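Local coordinates for predicted acetyltransferase (Clostridium acetobutylicum, PDB 3MGD), which binds acetyl-CoA and, as a member of the GNAT family, probably transfers its acetyl group to an acceptor molecule, at residues Thr76-Thr88 with Lys114-Ser126. Sequence-based numbering, arbitrary orientation. Where two conformers were deposited one is given.
Sequences TYTNKTGRKGYIT and KERNIHKICLVAS. With ACO (acetyl coenzyme *a), chain C.
Gly85 sits where the two parallel strands come closest: its N donates to Lys120 O (3.0 Å) and its O accepts from Cys122 N (2.9 Å). One step on, Ile87 N reaches Cys122 O at 2.9 Å, 166° at the hydrogen. The face that turns to helix 101-115 is tight. Ile118 CG2 lies 3.6 Å from Gly85 N, and Ile121 CG2, anti to its own backbone N, passes Gly85 O to meet Ile87 CG1 at 3.6 Å; Leu106 and Leu109 cover Ile87. On the other face Cys122 SG lies in the plane of the Tyr86 ring, at its edge, 4.0 Å from CD1; Phe73 of the second subunit meets the same ring edge-to-face. The start of the contact is looser and wetter. There one water bridges Arg83 O and His119 N, and the edge of the His119 ring, at CE1, faces Thr78 O. Past Ile87 the strands splay, a water joining Ile87 O to Val124 N. Into this opening comes the thioester: Ile87 O and Leu123 CB both lie against the acetyl CH3, while Ser126 OG donates to O5P of acetyl-CoA (2.8 Å). Such a splayed beta-alpha-beta pair, admitting acetyl-CoA between its strands, is the hallmark of the GNAT fold.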
# COMPACT_ATOMS: atom_id res chain seq x y z
N THR A 76 -5.49 -5.08 -11.84
CA THR A 76 -4.78 -4.94 -13.10
C THR A 76 -4.65 -6.32 -13.75
O THR A 76 -4.99 -7.35 -13.14
CB THR A 76 -3.40 -4.28 -12.88
OG1 THR A 76 -2.70 -4.21 -14.12
CG2 THR A 76 -2.60 -5.08 -11.86
N TYR A 77 -4.18 -6.36 -14.99
CA TYR A 77 -4.14 -7.64 -15.70
C TYR A 77 -3.21 -8.66 -15.05
O TYR A 77 -3.40 -9.86 -15.22
CB TYR A 77 -3.79 -7.40 -17.17
CG TYR A 77 -4.89 -6.63 -17.85
CD1 TYR A 77 -6.09 -7.25 -18.21
CD2 TYR A 77 -4.76 -5.27 -18.09
CE1 TYR A 77 -7.11 -6.54 -18.81
CE2 TYR A 77 -5.77 -4.56 -18.68
CZ TYR A 77 -6.93 -5.20 -19.05
OH TYR A 77 -7.93 -4.47 -19.65
N THR A 78 -2.23 -8.18 -14.29
CA THR A 78 -1.27 -9.07 -13.64
C THR A 78 -1.61 -9.35 -12.17
O THR A 78 -0.86 -10.03 -11.47
CB THR A 78 0.15 -8.48 -13.71
OG1 THR A 78 0.14 -7.17 -13.15
CG2 THR A 78 0.61 -8.41 -15.15
N ASN A 79 -2.74 -8.83 -11.72
CA ASN A 79 -3.21 -9.04 -10.37
C ASN A 79 -4.70 -8.74 -10.39
O ASN A 79 -5.11 -7.66 -9.98
CB ASN A 79 -2.50 -8.07 -9.43
CG ASN A 79 -2.73 -8.38 -7.98
OD1 ASN A 79 -2.50 -7.53 -7.10
ND2 ASN A 79 -3.18 -9.59 -7.71
N LYS A 80 -5.52 -9.68 -10.86
CA LYS A 80 -6.91 -9.34 -11.20
C LYS A 80 -7.78 -8.86 -10.03
O LYS A 80 -8.75 -8.14 -10.24
CB LYS A 80 -7.60 -10.51 -11.92
CG LYS A 80 -7.78 -11.75 -11.07
CD LYS A 80 -8.57 -12.82 -11.84
CE LYS A 80 -8.80 -14.06 -10.97
NZ LYS A 80 -9.86 -14.96 -11.52
N THR A 81 -7.46 -9.28 -8.81
CA THR A 81 -8.23 -8.84 -7.65
C THR A 81 -7.73 -7.50 -7.10
O THR A 81 -8.44 -6.81 -6.33
CB THR A 81 -8.16 -9.87 -6.49
OG1 THR A 81 -6.82 -9.89 -5.98
CG2 THR A 81 -8.51 -11.27 -6.96
N GLY A 82 -6.51 -7.14 -7.46
CA GLY A 82 -5.88 -5.94 -6.94
C GLY A 82 -5.32 -6.05 -5.52
O GLY A 82 -4.65 -5.13 -5.03
N ARG A 83 -5.60 -7.16 -4.85
CA ARG A 83 -5.19 -7.32 -3.46
C ARG A 83 -3.70 -7.65 -3.37
O ARG A 83 -3.14 -8.29 -4.26
CB ARG A 83 -5.98 -8.43 -2.77
CG ARG A 83 -7.48 -8.35 -2.96
CD ARG A 83 -8.17 -9.29 -1.98
NE ARG A 83 -9.33 -9.94 -2.57
CZ ARG A 83 -9.29 -11.12 -3.20
NH1 ARG A 83 -8.14 -11.77 -3.32
NH2 ARG A 83 -10.41 -11.63 -3.71
N LYS A 84 -3.08 -7.21 -2.28
CA LYS A 84 -1.70 -7.54 -1.99
C LYS A 84 -1.55 -7.83 -0.51
O LYS A 84 -2.33 -7.33 0.30
CB LYS A 84 -0.77 -6.38 -2.37
CG LYS A 84 -0.54 -6.22 -3.89
CD LYS A 84 0.49 -5.13 -4.19
CE LYS A 84 0.88 -5.10 -5.66
NZ LYS A 84 1.86 -4.01 -5.93
N GLY A 85 -0.55 -8.62 -0.17
CA GLY A 85 -0.21 -8.83 1.23
C GLY A 85 0.93 -7.87 1.51
O GLY A 85 1.87 -7.78 0.73
N TYR A 86 0.84 -7.15 2.61
CA TYR A 86 1.85 -6.17 2.98
C TYR A 86 2.54 -6.69 4.24
O TYR A 86 1.92 -6.80 5.29
CB TYR A 86 1.20 -4.81 3.27
CG TYR A 86 2.17 -3.76 3.77
CD1 TYR A 86 3.05 -3.12 2.91
CD2 TYR A 86 2.20 -3.41 5.12
CE1 TYR A 86 3.95 -2.16 3.37
CE2 TYR A 86 3.09 -2.45 5.59
CZ TYR A 86 3.95 -1.83 4.72
OH TYR A 86 4.83 -0.89 5.19
N ILE A 87 3.82 -7.02 4.12
CA ILE A 87 4.53 -7.62 5.25
C ILE A 87 5.14 -6.54 6.14
O ILE A 87 5.66 -5.54 5.66
CB ILE A 87 5.57 -8.65 4.75
CG1 ILE A 87 4.81 -9.89 4.23
CG2 ILE A 87 6.60 -8.97 5.85
CD1 ILE A 87 5.68 -11.06 3.85
N THR A 88 5.05 -6.75 7.45
CA THR A 88 5.38 -5.70 8.40
C THR A 88 5.59 -6.29 9.78
O THR A 88 5.41 -7.50 9.98
CB THR A 88 4.21 -4.65 8.42
OG1 THR A 88 4.62 -3.47 9.12
CG2 THR A 88 2.93 -5.23 9.05
N LYS A 114 -1.60 -17.03 0.37
CA LYS A 114 -2.14 -18.04 -0.54
C LYS A 114 -3.53 -18.50 -0.10
O LYS A 114 -4.41 -18.71 -0.92
CB LYS A 114 -1.22 -19.25 -0.57
CG LYS A 114 0.11 -19.03 -1.25
CD LYS A 114 0.85 -20.35 -1.34
CE LYS A 114 2.06 -20.24 -2.24
NZ LYS A 114 2.70 -21.58 -2.40
N GLU A 115 -3.72 -18.64 1.21
CA GLU A 115 -5.01 -19.11 1.72
C GLU A 115 -6.13 -18.09 1.45
O GLU A 115 -7.32 -18.40 1.53
CB GLU A 115 -4.90 -19.43 3.21
CG GLU A 115 -4.21 -20.77 3.50
CD GLU A 115 -5.03 -21.97 3.02
OE1 GLU A 115 -6.15 -22.16 3.55
OE2 GLU A 115 -4.57 -22.72 2.12
N ARG A 116 -5.73 -16.87 1.11
CA ARG A 116 -6.67 -15.79 0.79
C ARG A 116 -6.62 -15.42 -0.68
O ARG A 116 -7.09 -14.35 -1.08
CB ARG A 116 -6.36 -14.56 1.63
CG ARG A 116 -7.38 -14.26 2.72
CD ARG A 116 -6.69 -13.57 3.87
NE ARG A 116 -5.68 -14.46 4.42
CZ ARG A 116 -5.71 -14.97 5.65
NH1 ARG A 116 -6.69 -14.66 6.48
NH2 ARG A 116 -4.75 -15.79 6.03
N ASN A 117 -6.05 -16.30 -1.50
CA ASN A 117 -5.94 -16.07 -2.93
C ASN A 117 -5.18 -14.80 -3.30
O ASN A 117 -5.57 -14.06 -4.22
CB ASN A 117 -7.33 -16.09 -3.59
CG ASN A 117 -7.98 -17.46 -3.54
OD1 ASN A 117 -7.28 -18.48 -3.48
ND2 ASN A 117 -9.31 -17.50 -3.56
N ILE A 118 -4.09 -14.56 -2.60
CA ILE A 118 -3.23 -13.42 -2.87
C ILE A 118 -1.88 -13.94 -3.33
O ILE A 118 -1.33 -14.87 -2.73
CB ILE A 118 -3.06 -12.54 -1.63
CG1 ILE A 118 -4.38 -11.83 -1.31
CG2 ILE A 118 -1.90 -11.55 -1.81
CD1 ILE A 118 -4.32 -10.97 -0.06
N HIS A 119 -1.35 -13.35 -4.40
CA HIS A 119 -0.09 -13.84 -4.95
C HIS A 119 0.95 -12.75 -5.15
O HIS A 119 2.03 -12.99 -5.69
CB HIS A 119 -0.33 -14.60 -6.26
CG HIS A 119 -0.99 -13.78 -7.33
ND1 HIS A 119 -0.27 -13.04 -8.24
CD2 HIS A 119 -2.29 -13.57 -7.63
CE1 HIS A 119 -1.10 -12.42 -9.06
NE2 HIS A 119 -2.34 -12.72 -8.71
N LYS A 120 0.63 -11.54 -4.71
CA LYS A 120 1.60 -10.45 -4.75
C LYS A 120 1.81 -9.93 -3.34
O LYS A 120 0.85 -9.56 -2.66
CB LYS A 120 1.09 -9.31 -5.64
CG LYS A 120 0.92 -9.66 -7.13
CD LYS A 120 2.24 -9.56 -7.88
CE LYS A 120 2.08 -9.96 -9.36
NZ LYS A 120 1.76 -11.41 -9.51
N ILE A 121 3.07 -9.90 -2.89
CA ILE A 121 3.41 -9.42 -1.55
C ILE A 121 4.35 -8.24 -1.68
O ILE A 121 5.15 -8.17 -2.60
CB ILE A 121 4.11 -10.51 -0.73
CG1 ILE A 121 3.41 -11.85 -0.93
CG2 ILE A 121 4.15 -10.12 0.74
CD1 ILE A 121 1.96 -11.82 -0.55
N CYS A 122 4.25 -7.29 -0.77
CA CYS A 122 5.16 -6.16 -0.82
C CYS A 122 5.53 -5.79 0.59
O CYS A 122 4.89 -6.26 1.54
CB CYS A 122 4.51 -4.98 -1.56
SG CYS A 122 2.97 -4.39 -0.83
N LEU A 123 6.57 -4.99 0.74
CA LEU A 123 7.01 -4.55 2.06
C LEU A 123 7.96 -3.37 1.90
O LEU A 123 8.42 -3.09 0.79
CB LEU A 123 7.72 -5.68 2.81
CG LEU A 123 8.92 -6.37 2.14
CD1 LEU A 123 10.17 -5.49 2.12
CD2 LEU A 123 9.22 -7.68 2.83
N VAL A 124 8.24 -2.69 3.01
CA VAL A 124 9.28 -1.68 3.05
C VAL A 124 10.46 -2.23 3.85
O VAL A 124 10.34 -2.56 5.03
CB VAL A 124 8.78 -0.38 3.70
CG1 VAL A 124 9.93 0.62 3.85
CG2 VAL A 124 7.62 0.23 2.88
N ALA A 125 11.61 -2.33 3.20
CA ALA A 125 12.75 -3.00 3.80
C ALA A 125 13.55 -2.08 4.71
O ALA A 125 13.91 -0.97 4.33
CB ALA A 125 13.65 -3.57 2.70
N SER A 126 13.79 -2.54 5.93
CA SER A 126 14.69 -1.85 6.84
C SER A 126 16.13 -2.25 6.51
O SER A 126 16.34 -3.11 5.65
CB SER A 126 14.38 -2.27 8.27
OG SER A 126 14.65 -3.64 8.42
N1A ACO C . 22.03 -21.01 6.72
C2A ACO C . 22.96 -19.97 6.59
N3A ACO C . 22.63 -18.66 7.01
C4A ACO C . 21.32 -18.40 7.57
C5A ACO C . 20.36 -19.46 7.71
C6A ACO C . 20.69 -20.75 7.29
N6A ACO C . 19.72 -21.82 7.43
N7A ACO C . 19.17 -18.93 8.30
C8A ACO C . 19.38 -17.57 8.52
N9A ACO C . 20.71 -17.23 8.05
C1B ACO C . 21.32 -15.92 8.23
C2B ACO C . 20.99 -15.21 6.90
O2B ACO C . 21.40 -15.73 5.67
C3B ACO C . 21.28 -13.77 7.25
O3B ACO C . 22.60 -13.29 7.11
P3B ACO C . 23.13 -12.57 5.79
O7A ACO C . 24.70 -12.67 5.80
O8A ACO C . 22.71 -11.08 5.80
O9A ACO C . 22.57 -13.24 4.56
C4B ACO C . 20.65 -13.70 8.68
O4B ACO C . 21.00 -15.00 9.28
C5B ACO C . 19.25 -13.18 8.96
O5B ACO C . 18.26 -14.09 8.54
P1A ACO C . 17.16 -14.61 9.55
O1A ACO C . 17.77 -15.43 10.70
O2A ACO C . 16.14 -15.40 8.74
O3A ACO C . 16.49 -13.30 10.11
P2A ACO C . 16.43 -12.90 11.66
O4A ACO C . 17.85 -12.59 12.25
O5A ACO C . 15.66 -13.92 12.45
O6A ACO C . 15.54 -11.61 11.73
CBP ACO C . 15.20 -9.24 11.30
CCP ACO C . 15.76 -10.57 10.81
CDP ACO C . 15.24 -8.21 10.18
CEP ACO C . 13.80 -9.49 11.76
CAP ACO C . 16.08 -8.74 12.48
OAP ACO C . 17.39 -8.47 12.08
C9P ACO C . 15.48 -7.63 13.30
O9P ACO C . 14.60 -7.82 14.14
N8P ACO C . 16.00 -6.29 13.06
C7P ACO C . 15.43 -5.14 13.76
C6P ACO C . 14.02 -4.89 13.35
C5P ACO C . 13.88 -4.89 11.85
O5P ACO C . 14.68 -4.29 11.14
N4P ACO C . 12.81 -5.65 11.29
C3P ACO C . 12.43 -5.52 9.91
C2P ACO C . 11.60 -4.32 9.54
S1P ACO C . 11.04 -4.30 7.85
C ACO C . 9.64 -5.21 7.66
O ACO C . 9.13 -5.76 8.63
CH3 ACO C . 9.11 -5.46 6.30
O HOH W 1 -4.16 -12.16 -11.34
O HOH W 2 -2.55 -10.82 -5.37
O HOH W 3 6.95 -3.04 5.36